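Local atomic coordinates of proline dehydrogenase (Bradyrhizobium japonicum USDA 110, PDB entry 3HAZ), a protein that carries an FAD-dependent proline dehydrogenase and an NAD-dependent aldehyde dehydrogenase in one chain, and probably oxidises proline to glutamate by way of 1-pyrroline-5-carboxylate. Residues A37-T42 and V402-E407; T44-A49 and E429-D434; L608-E613 and P662-L667; R514-V519 and A614-R619. One frame throughout, in Å; residues are numbered along the deposited sequence.

Contact 1: residues A37-T42 and V402-E407; sequences ARIHRT and VATVLE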
# COMPACT_ATOMS: atom_id res chain seq x y z
N ALA A 37 6.01 -14.71 -43.64
CA ALA A 37 7.25 -15.47 -43.69
C ALA A 37 8.29 -14.79 -44.57
O ALA A 37 9.47 -14.70 -44.21
CB ALA A 37 7.00 -16.90 -44.15
N ARG A 38 7.87 -14.31 -45.74
CA ARG A 38 8.77 -13.56 -46.62
C ARG A 38 9.24 -12.28 -45.93
O ARG A 38 10.41 -11.92 -45.97
CB ARG A 38 8.10 -13.24 -47.96
CG ARG A 38 7.89 -14.48 -48.86
CD ARG A 38 7.43 -14.09 -50.27
NE ARG A 38 6.05 -13.62 -50.28
CZ ARG A 38 4.99 -14.42 -50.39
NH1 ARG A 38 5.15 -15.73 -50.50
NH2 ARG A 38 3.76 -13.90 -50.39
N ILE A 39 8.31 -11.60 -45.28
CA ILE A 39 8.62 -10.34 -44.63
C ILE A 39 9.64 -10.57 -43.53
O ILE A 39 10.63 -9.83 -43.41
CB ILE A 39 7.35 -9.68 -44.06
CG1 ILE A 39 6.54 -9.06 -45.19
CG2 ILE A 39 7.71 -8.64 -43.03
CD1 ILE A 39 5.13 -8.67 -44.80
N HIS A 40 9.41 -11.61 -42.74
CA HIS A 40 10.27 -11.93 -41.61
C HIS A 40 11.69 -12.20 -42.08
O HIS A 40 12.65 -11.73 -41.48
CB HIS A 40 9.73 -13.15 -40.86
CG HIS A 40 10.43 -13.40 -39.56
ND1 HIS A 40 10.04 -12.81 -38.37
CD2 HIS A 40 11.50 -14.18 -39.25
CE1 HIS A 40 10.83 -13.22 -37.40
NE2 HIS A 40 11.72 -14.05 -37.90
N ARG A 41 11.81 -12.95 -43.17
CA ARG A 41 13.11 -13.32 -43.73
C ARG A 41 13.87 -12.12 -44.29
O ARG A 41 15.02 -11.89 -43.91
CB ARG A 41 12.94 -14.39 -44.81
CG ARG A 41 14.23 -14.72 -45.53
CD ARG A 41 13.97 -15.51 -46.80
NE ARG A 41 15.11 -15.41 -47.71
CZ ARG A 41 16.20 -16.16 -47.63
NH1 ARG A 41 16.30 -17.08 -46.67
NH2 ARG A 41 17.18 -16.00 -48.50
N THR A 42 13.23 -11.38 -45.19
CA THR A 42 13.80 -10.14 -45.72
C THR A 42 14.26 -9.20 -44.62
O THR A 42 15.38 -8.68 -44.66
CB THR A 42 12.78 -9.39 -46.61
OG1 THR A 42 12.52 -10.15 -47.80
CG2 THR A 42 13.33 -8.02 -47.02
N VAL A 402 10.48 -1.43 -44.51
CA VAL A 402 10.96 -1.70 -45.86
C VAL A 402 10.51 -3.08 -46.33
O VAL A 402 9.93 -3.20 -47.41
CB VAL A 402 12.50 -1.61 -45.96
CG1 VAL A 402 12.96 -2.14 -47.32
CG2 VAL A 402 12.99 -0.18 -45.76
N ALA A 403 10.77 -4.10 -45.53
CA ALA A 403 10.43 -5.48 -45.89
C ALA A 403 8.93 -5.64 -46.15
O ALA A 403 8.51 -6.41 -47.01
CB ALA A 403 10.88 -6.46 -44.81
N THR A 404 8.13 -4.91 -45.38
CA THR A 404 6.68 -5.03 -45.45
C THR A 404 6.14 -4.34 -46.70
O THR A 404 5.24 -4.85 -47.36
CB THR A 404 6.00 -4.47 -44.19
OG1 THR A 404 6.45 -5.22 -43.05
CG2 THR A 404 4.48 -4.58 -44.29
N VAL A 405 6.70 -3.18 -47.03
CA VAL A 405 6.29 -2.46 -48.24
C VAL A 405 6.69 -3.25 -49.48
O VAL A 405 5.95 -3.31 -50.46
CB VAL A 405 6.87 -1.03 -48.30
CG1 VAL A 405 6.64 -0.41 -49.67
CG2 VAL A 405 6.25 -0.16 -47.20
N LEU A 406 7.87 -3.86 -49.44
CA LEU A 406 8.33 -4.68 -50.56
C LEU A 406 7.35 -5.83 -50.83
O LEU A 406 6.95 -6.06 -51.97
CB LEU A 406 9.74 -5.21 -50.30
CG LEU A 406 10.42 -5.97 -51.44
CD1 LEU A 406 10.53 -5.10 -52.69
CD2 LEU A 406 11.79 -6.44 -51.00
N GLU A 407 6.97 -6.55 -49.78
CA GLU A 407 6.04 -7.67 -49.93
C GLU A 407 4.72 -7.23 -50.56
O GLU A 407 4.17 -7.91 -51.42
CB GLU A 407 5.77 -8.35 -48.58
CG GLU A 407 4.57 -9.29 -48.57
CD GLU A 407 4.74 -10.50 -49.48
OE1 GLU A 407 5.88 -11.00 -49.61
OE2 GLU A 407 3.74 -10.96 -50.07
O HOH W 1 9.71 -8.82 -47.95
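Ala-403 meets the helix carrying residues 37-42 through its methyl group: CB lies 3.6 Å from CG2 of Thr-42 and 3.7 Å from the carbonyl O of Ile-39. This is also the point of nearest backbone approach, with CA of Ile-39 5.3 Å from CA of Ala-403, as a methyl side chain permits. The carbonyl O of Ala-403 accepts from a water that is also hydrogen-bonded to Thr-42 OG1, so the apolar touch has a solvent bridge next to it. One residue on, Thr-404 turns OG1 back to the carbonyl O of Leu-400 in its own helix; Thr-404 OG1 also has CG2 of Ile-39 packed on it. Glu-407 completes the contact with two parts of its chain. Its CB lies 3.5 Å from CG1 of Ile-39, the two side chains crossing at about a right angle. Beyond that, a bend at chi2 (65°) swings the carboxylate onto Arg-38, which takes it side-on: NE reaches OE1 at 2.7 Å and NH2 reaches OE2 at 3.0 Å. Both bonds are nearly straight and arrive on the syn side of their oxygens, although the guanidinium and carboxylate planes are 34° apart. This paired salt bridge fixes the rotation of both groups beside the apolar packing. The axes of the two six-residue segments approach to 8.6 Å, their N-to-C directions 140° apart. Helix 399-409, which links neighbouring strands 390-395 and 416-420 of the proline dehydrogenase barrel, thus packs against helix 33-50, while Val-402 and Leu-406 touch helix 425-434 and Val-405 touches helix 369-384.

Contact 2: residues T44-A49 and E429-D434; sequences TRLIEA and EQLAKD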
# COMPACT_ATOMS: atom_id res chain seq x y z
N THR A 44 14.89 -9.84 -41.34
CA THR A 44 16.00 -10.40 -40.58
C THR A 44 17.32 -10.19 -41.34
O THR A 44 18.33 -9.82 -40.75
CB THR A 44 15.81 -11.91 -40.29
OG1 THR A 44 14.60 -12.10 -39.54
CG2 THR A 44 16.99 -12.46 -39.50
N ARG A 45 17.30 -10.42 -42.64
CA ARG A 45 18.50 -10.23 -43.45
C ARG A 45 18.95 -8.76 -43.47
O ARG A 45 20.15 -8.48 -43.45
CB ARG A 45 18.28 -10.75 -44.88
CG ARG A 45 18.15 -12.27 -44.95
CD ARG A 45 17.85 -12.75 -46.36
NE ARG A 45 18.88 -12.37 -47.32
CZ ARG A 45 19.92 -13.14 -47.65
NH1 ARG A 45 20.07 -14.33 -47.09
NH2 ARG A 45 20.81 -12.71 -48.54
N LEU A 46 17.99 -7.84 -43.50
CA LEU A 46 18.32 -6.42 -43.49
C LEU A 46 18.97 -6.04 -42.16
O LEU A 46 19.99 -5.36 -42.13
CB LEU A 46 17.08 -5.56 -43.75
CG LEU A 46 16.38 -5.74 -45.10
CD1 LEU A 46 15.18 -4.81 -45.21
CD2 LEU A 46 17.33 -5.51 -46.27
N ILE A 47 18.39 -6.51 -41.06
CA ILE A 47 18.89 -6.19 -39.73
C ILE A 47 20.25 -6.85 -39.44
O ILE A 47 21.11 -6.26 -38.79
CB ILE A 47 17.87 -6.57 -38.65
CG1 ILE A 47 16.67 -5.63 -38.72
CG2 ILE A 47 18.50 -6.56 -37.26
CD1 ILE A 47 15.44 -6.16 -38.00
N GLU A 48 20.44 -8.06 -39.94
CA GLU A 48 21.75 -8.73 -39.86
C GLU A 48 22.83 -7.90 -40.52
O GLU A 48 23.92 -7.72 -39.97
CB GLU A 48 21.70 -10.11 -40.51
CG GLU A 48 21.02 -11.17 -39.68
CD GLU A 48 21.13 -12.54 -40.30
OE1 GLU A 48 20.87 -12.66 -41.51
OE2 GLU A 48 21.47 -13.51 -39.57
N ALA A 49 22.53 -7.40 -41.72
CA ALA A 49 23.46 -6.52 -42.41
C ALA A 49 23.70 -5.25 -41.59
O ALA A 49 24.83 -4.79 -41.47
CB ALA A 49 22.93 -6.16 -43.80
N GLU A 429 21.86 -1.32 -48.97
CA GLU A 429 22.87 -2.10 -49.69
C GLU A 429 22.49 -3.58 -49.69
O GLU A 429 22.56 -4.25 -50.72
CB GLU A 429 24.25 -1.92 -49.05
CG GLU A 429 24.95 -0.63 -49.42
CD GLU A 429 26.33 -0.52 -48.79
OE1 GLU A 429 26.66 -1.36 -47.93
OE2 GLU A 429 27.08 0.41 -49.16
N GLN A 430 22.07 -4.08 -48.53
CA GLN A 430 21.65 -5.47 -48.42
C GLN A 430 20.37 -5.71 -49.23
O GLN A 430 20.23 -6.74 -49.89
CB GLN A 430 21.43 -5.86 -46.96
CG GLN A 430 21.00 -7.32 -46.79
CD GLN A 430 22.05 -8.29 -47.28
OE1 GLN A 430 23.25 -8.07 -47.10
NE2 GLN A 430 21.61 -9.39 -47.89
N LEU A 431 19.44 -4.76 -49.16
CA LEU A 431 18.20 -4.86 -49.93
C LEU A 431 18.51 -4.97 -51.42
O LEU A 431 17.86 -5.71 -52.15
CB LEU A 431 17.30 -3.65 -49.66
CG LEU A 431 15.92 -3.70 -50.32
CD1 LEU A 431 15.02 -4.72 -49.62
CD2 LEU A 431 15.26 -2.32 -50.32
N ALA A 432 19.51 -4.21 -51.86
CA ALA A 432 19.89 -4.21 -53.27
C ALA A 432 20.53 -5.54 -53.64
O ALA A 432 20.30 -6.07 -54.72
CB ALA A 432 20.83 -3.06 -53.57
N LYS A 433 21.33 -6.08 -52.72
CA LYS A 433 21.94 -7.39 -52.92
C LYS A 433 20.88 -8.47 -53.12
O LYS A 433 21.06 -9.38 -53.92
CB LYS A 433 22.83 -7.78 -51.74
CG LYS A 433 24.10 -6.97 -51.60
CD LYS A 433 25.04 -7.61 -50.58
CE LYS A 433 26.17 -6.68 -50.20
NZ LYS A 433 26.88 -6.17 -51.41
N ASP A 434 19.79 -8.38 -52.37
CA ASP A 434 18.77 -9.42 -52.38
C ASP A 434 17.69 -9.16 -53.43
O ASP A 434 16.91 -10.05 -53.76
CB ASP A 434 18.14 -9.57 -50.99
CG ASP A 434 19.14 -10.04 -49.95
OD1 ASP A 434 20.18 -10.61 -50.33
OD2 ASP A 434 18.88 -9.85 -48.74
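Arg-45 presents the NE side of its guanidinium to the carboxylate of Asp-434, with NE 2.9 Å from OD2 and NH2 2.8 Å from OD1, a two-nitrogen salt bridge. The flat groups are far from coplanar, 54° apart: OD2 lies in the guanidinium plane, yet both arginine nitrogens stand above the carboxylate plane. A turn at chi3 (60°) brings the arginine head across to its partner. Gln-430 NE2 donates to OD2 at 2.9 Å from the face of the carboxylate opposite to Arg-45 NE, with the oxygen close to the amide plane, so that OD2 is gripped by donors from both helices. The aliphatic part of Gln-430 packs in turn on Ala-49, CB to CB 3.5 Å. Replacing Asp-434 by an alanine would probably leave the Arg-45 charge without this mate and set the Gln-430 amide free to turn. Beside the polar cluster, Leu-46 sends CD2 against the backbone of Leu-431, 3.7 Å from Leu-431 N, and against Leu-431 CB. The axes of the two six-residue segments approach to 9.2 Å, their N-to-C directions 134° apart. Helix 425-434, between barrel strands 416-420 and 440-448, is here overlaid by helix 33-50; Leu-46 and Leu-431 both extend to helix 399-409, and Ile-47 packs on Val-480 and Leu-483 of helix 480-483.

Contact 3: residues L608-E613 and P662-L667; sequences LSELRE and PLAIFL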
# COMPACT_ATOMS: atom_id res chain seq x y z
N LEU A 608 -8.81 35.45 -28.01
CA LEU A 608 -9.07 34.07 -27.63
C LEU A 608 -8.22 33.65 -26.43
O LEU A 608 -8.71 33.02 -25.48
CB LEU A 608 -8.80 33.14 -28.81
CG LEU A 608 -8.80 31.65 -28.48
CD1 LEU A 608 -10.16 31.22 -27.95
CD2 LEU A 608 -8.42 30.84 -29.71
N SER A 609 -6.94 34.01 -26.47
CA SER A 609 -6.04 33.71 -25.37
C SER A 609 -6.49 34.35 -24.06
O SER A 609 -6.39 33.74 -23.00
CB SER A 609 -4.61 34.14 -25.71
OG SER A 609 -3.80 34.14 -24.55
N GLU A 610 -6.98 35.59 -24.12
CA GLU A 610 -7.45 36.26 -22.91
C GLU A 610 -8.73 35.59 -22.39
O GLU A 610 -8.89 35.40 -21.19
CB GLU A 610 -7.67 37.76 -23.12
CG GLU A 610 -8.27 38.44 -21.88
CD GLU A 610 -8.11 39.95 -21.85
OE1 GLU A 610 -7.78 40.56 -22.89
OE2 GLU A 610 -8.35 40.53 -20.77
N LEU A 611 -9.63 35.25 -23.31
CA LEU A 611 -10.84 34.51 -22.93
C LEU A 611 -10.47 33.23 -22.19
O LEU A 611 -11.00 32.96 -21.11
CB LEU A 611 -11.71 34.21 -24.16
CG LEU A 611 -13.09 33.54 -23.94
CD1 LEU A 611 -12.95 32.07 -23.56
CD2 LEU A 611 -13.91 34.29 -22.90
N ARG A 612 -9.56 32.44 -22.76
CA ARG A 612 -9.09 31.22 -22.10
C ARG A 612 -8.55 31.52 -20.70
O ARG A 612 -8.88 30.83 -19.73
CB ARG A 612 -8.02 30.51 -22.94
CG ARG A 612 -8.55 29.78 -24.17
CD ARG A 612 -7.48 28.90 -24.81
NE ARG A 612 -7.12 27.77 -23.95
CZ ARG A 612 -5.98 27.09 -24.05
NH1 ARG A 612 -5.08 27.40 -24.97
NH2 ARG A 612 -5.74 26.08 -23.21
N GLU A 613 -7.71 32.54 -20.59
CA GLU A 613 -7.09 32.92 -19.33
C GLU A 613 -8.13 33.28 -18.26
O GLU A 613 -7.99 32.92 -17.09
CB GLU A 613 -6.15 34.12 -19.55
CG GLU A 613 -5.34 34.52 -18.33
CD GLU A 613 -4.47 35.74 -18.59
OE1 GLU A 613 -4.45 36.22 -19.74
OE2 GLU A 613 -3.81 36.23 -17.64
N PRO A 662 -8.55 43.51 -20.06
CA PRO A 662 -9.79 44.09 -19.52
C PRO A 662 -10.73 43.02 -19.00
O PRO A 662 -11.65 43.33 -18.25
CB PRO A 662 -10.43 44.78 -20.74
CG PRO A 662 -9.46 44.69 -21.84
CD PRO A 662 -8.51 43.58 -21.53
N LEU A 663 -10.52 41.79 -19.43
CA LEU A 663 -11.37 40.69 -19.00
C LEU A 663 -10.68 39.77 -18.00
O LEU A 663 -11.21 39.53 -16.92
CB LEU A 663 -11.86 39.87 -20.20
CG LEU A 663 -12.67 38.63 -19.81
CD1 LEU A 663 -13.93 39.06 -19.10
CD2 LEU A 663 -12.98 37.77 -21.02
N ALA A 664 -9.49 39.27 -18.35
CA ALA A 664 -8.85 38.22 -17.55
C ALA A 664 -8.28 38.73 -16.23
O ALA A 664 -8.45 38.09 -15.19
CB ALA A 664 -7.77 37.49 -18.35
N ILE A 665 -7.61 39.87 -16.26
CA ILE A 665 -7.05 40.44 -15.05
C ILE A 665 -8.17 41.00 -14.19
O ILE A 665 -8.14 40.89 -12.97
CB ILE A 665 -6.02 41.54 -15.36
CG1 ILE A 665 -4.72 40.90 -15.85
CG2 ILE A 665 -5.75 42.40 -14.13
CD1 ILE A 665 -3.62 41.90 -16.10
N PHE A 666 -9.16 41.58 -14.86
CA PHE A 666 -10.37 42.02 -14.17
C PHE A 666 -10.97 40.88 -13.37
O PHE A 666 -11.18 41.00 -12.16
CB PHE A 666 -11.40 42.57 -15.16
CG PHE A 666 -12.71 42.92 -14.52
CD1 PHE A 666 -12.89 44.16 -13.92
CD2 PHE A 666 -13.75 42.00 -14.47
CE1 PHE A 666 -14.09 44.49 -13.30
CE2 PHE A 666 -14.96 42.32 -13.85
CZ PHE A 666 -15.13 43.56 -13.27
N LEU A 667 -11.24 39.76 -14.04
CA LEU A 667 -11.88 38.60 -13.42
C LEU A 667 -10.95 37.86 -12.46
O LEU A 667 -11.40 37.33 -11.44
CB LEU A 667 -12.41 37.64 -14.48
CG LEU A 667 -13.77 38.02 -15.07
CD1 LEU A 667 -14.21 37.01 -16.12
CD2 LEU A 667 -14.80 38.13 -13.96
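Glu-610 OE2 appears to accept two backbone N-H groups, from Leu-663 at 2.8 Å and from Ala-664 at 3.0 Å, the second the straighter bond; because this oxygen sits too close to another atom of the model, its exact place is doubtful. The glutamate reaches across with CG anti to the backbone N (chi1 176°) and an extended chain beyond. Its other oxygen, OE1, forms a salt bridge with Lys-602, so one oxygen of the buried carboxylate turns to the start of helix 664-675 and the other to a lysine just before helix 604-629. The proline ring of Pro-662 crosses the glutamate side chain at about a right angle, CD 3.4 Å from Glu-610 OE1. The amides met by the carboxylate stand at the start of helix 664-675, which follows strand 641-656 in the NAD-binding, Rossmann-like part of the aldehyde dehydrogenase fold; Ile-665 touches the bound NAD. Apolar packing flanks the polar link. Ala-664 CB packs 3.7 Å from Glu-610 CG and 3.8 Å from Glu-613 CG. Leu-611 and Leu-663 lie side by side and point the same way, their CD2 atoms 4.1 Å apart, and Leu-663 also packs on Ile-691 of helix 689-702.

Contact 4: residues R514-V519 and A614-R619; sequences RNSRGV and AADFCR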
# COMPACT_ATOMS: atom_id res chain seq x y z
N ARG A 514 -10.41 21.34 -15.16
CA ARG A 514 -10.46 21.27 -16.61
C ARG A 514 -9.65 22.40 -17.24
O ARG A 514 -9.40 23.43 -16.62
CB ARG A 514 -11.91 21.29 -17.13
CG ARG A 514 -12.92 21.84 -16.15
CD ARG A 514 -13.85 20.74 -15.65
NE ARG A 514 -15.09 20.71 -16.42
CZ ARG A 514 -16.03 19.78 -16.29
NH1 ARG A 514 -17.14 19.84 -17.03
NH2 ARG A 514 -15.87 18.79 -15.42
N ASN A 515 -9.22 22.18 -18.48
CA ASN A 515 -8.46 23.16 -19.23
C ASN A 515 -9.43 23.90 -20.14
O ASN A 515 -10.42 23.32 -20.60
CB ASN A 515 -7.38 22.46 -20.05
CG ASN A 515 -6.34 23.42 -20.59
OD1 ASN A 515 -6.36 24.62 -20.31
ND2 ASN A 515 -5.40 22.88 -21.36
N SER A 516 -9.17 25.18 -20.41
CA SER A 516 -10.02 25.91 -21.34
C SER A 516 -9.76 25.42 -22.77
O SER A 516 -8.71 24.84 -23.05
CB SER A 516 -9.75 27.41 -21.24
OG SER A 516 -8.37 27.69 -21.23
N ARG A 517 -10.72 25.65 -23.66
CA ARG A 517 -10.59 25.21 -25.05
C ARG A 517 -10.01 26.29 -25.94
O ARG A 517 -10.33 27.47 -25.78
CB ARG A 517 -11.94 24.78 -25.61
CG ARG A 517 -12.46 23.46 -25.08
CD ARG A 517 -13.72 23.07 -25.83
NE ARG A 517 -13.56 23.25 -27.28
CZ ARG A 517 -14.56 23.45 -28.13
NH1 ARG A 517 -14.30 23.60 -29.42
NH2 ARG A 517 -15.81 23.50 -27.69
N GLY A 518 -9.16 25.88 -26.88
CA GLY A 518 -8.60 26.79 -27.87
C GLY A 518 -9.09 26.44 -29.26
O GLY A 518 -10.04 25.68 -29.42
N VAL A 519 -8.43 26.99 -30.27
CA VAL A 519 -8.81 26.77 -31.66
C VAL A 519 -7.54 26.63 -32.49
O VAL A 519 -6.59 27.38 -32.29
CB VAL A 519 -9.66 27.96 -32.20
CG1 VAL A 519 -10.01 27.77 -33.67
CG2 VAL A 519 -10.93 28.14 -31.36
N ALA A 614 -9.17 34.00 -18.67
CA ALA A 614 -10.25 34.38 -17.76
C ALA A 614 -10.91 33.14 -17.17
O ALA A 614 -11.10 33.05 -15.96
CB ALA A 614 -11.28 35.25 -18.48
N ALA A 615 -11.24 32.18 -18.03
CA ALA A 615 -11.85 30.93 -17.58
C ALA A 615 -10.88 30.11 -16.74
O ALA A 615 -11.29 29.46 -15.79
CB ALA A 615 -12.36 30.11 -18.77
N ASP A 616 -9.61 30.12 -17.11
CA ASP A 616 -8.59 29.42 -16.32
C ASP A 616 -8.49 30.01 -14.91
O ASP A 616 -8.36 29.28 -13.92
CB ASP A 616 -7.22 29.49 -17.01
CG ASP A 616 -7.15 28.66 -18.30
OD1 ASP A 616 -8.03 27.80 -18.54
OD2 ASP A 616 -6.19 28.86 -19.08
N PHE A 617 -8.55 31.34 -14.80
CA PHE A 617 -8.51 31.98 -13.49
C PHE A 617 -9.63 31.45 -12.61
O PHE A 617 -9.42 31.11 -11.45
CB PHE A 617 -8.63 33.50 -13.61
CG PHE A 617 -7.31 34.22 -13.73
CD1 PHE A 617 -7.10 35.13 -14.75
CD2 PHE A 617 -6.29 33.98 -12.82
CE1 PHE A 617 -5.89 35.80 -14.86
CE2 PHE A 617 -5.08 34.64 -12.94
CZ PHE A 617 -4.89 35.55 -13.95
N CYS A 618 -10.84 31.39 -13.16
CA CYS A 618 -12.01 30.94 -12.41
C CYS A 618 -11.84 29.51 -11.90
O CYS A 618 -12.10 29.22 -10.72
CB CYS A 618 -13.28 31.04 -13.26
SG CYS A 618 -13.75 32.73 -13.72
N ARG A 619 -11.41 28.61 -12.77
CA ARG A 619 -11.30 27.20 -12.40
C ARG A 619 -10.14 26.97 -11.43
O ARG A 619 -10.25 26.19 -10.50
CB ARG A 619 -11.15 26.31 -13.64
CG ARG A 619 -12.34 26.39 -14.58
CD ARG A 619 -12.42 25.19 -15.52
NE ARG A 619 -13.58 25.30 -16.40
CZ ARG A 619 -13.53 25.80 -17.64
NH1 ARG A 619 -12.38 26.23 -18.14
NH2 ARG A 619 -14.64 25.87 -18.36
O HOH W 2 -9.64 26.25 -16.98
O HOH W 3 -4.64 26.79 -19.78
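Residues Arg-514 to Ser-516 run extended, with psi between 148° and 159°, and pass helix residues 614-619 in the reverse order, Ser-516 facing Asp-616 (CA to CA 6.3 Å) and Arg-514 facing Arg-619. Ser-516 OG donates to Asp-616 OD1 at 2.7 Å on its syn side, somewhat out of the carboxylate plane; the Ser-516 N-H adds a weak bond to the same oxygen. A water donates to OD1 and to the Arg-514 carbonyl O while accepting from Arg-619, the water oxygen 3.0 Å from Arg-619 NH1. A second water links Asp-616 OD2, 2.7 Å from the water oxygen, with Asn-515 OD1, and Asn-515 ND2 is hydrogen-bonded to the carbonyl O of Pro-505. With an alanine in place of Asp-616, the Ser-516 hydroxyl would probably lose this acceptor and both waters their anchor on the helix-side carboxylate. Farther along, Arg-619 lays its extended chain across Arg-514, CD to CG 3.4 Å. The two guanidinium groups are like-charged, but Arg-619 NH1 has a salt bridge to Glu-586. The loop between helices 487-491 and 524-536 is thereby fastened to helix 604-629, with helix 571-587 packing on Ser-516, Ala-615 and Arg-619, and helix 664-675 meeting the helix through Ala-614 and Cys-618.

How the contacts relate
The four contacts form two pairs, one beside the FAD-binding barrel, the other in and against the aldehyde dehydrogenase part. Contacts 1 and 2 share helix 33-50, with centres 11 Å apart, and are joined by Val-402 CG1, 3.8 Å from Leu-431 CD2. The side chains of Thr-404 and of Leu-46 are each about 11 Å from the bound FAD. Contacts 3 and 4 share helix 604-629, centres 9 Å apart; Arg-612 NE probably hydrogen-bonds Ser-516 OG at 3.0 Å. Segment 662-667 of contact 3 also carries Ile-665, which touches the bound NAD, whereas contact 4 lies away from the known sites. Between the pairs the centres of contacts 1 and 3 are 56 Å apart.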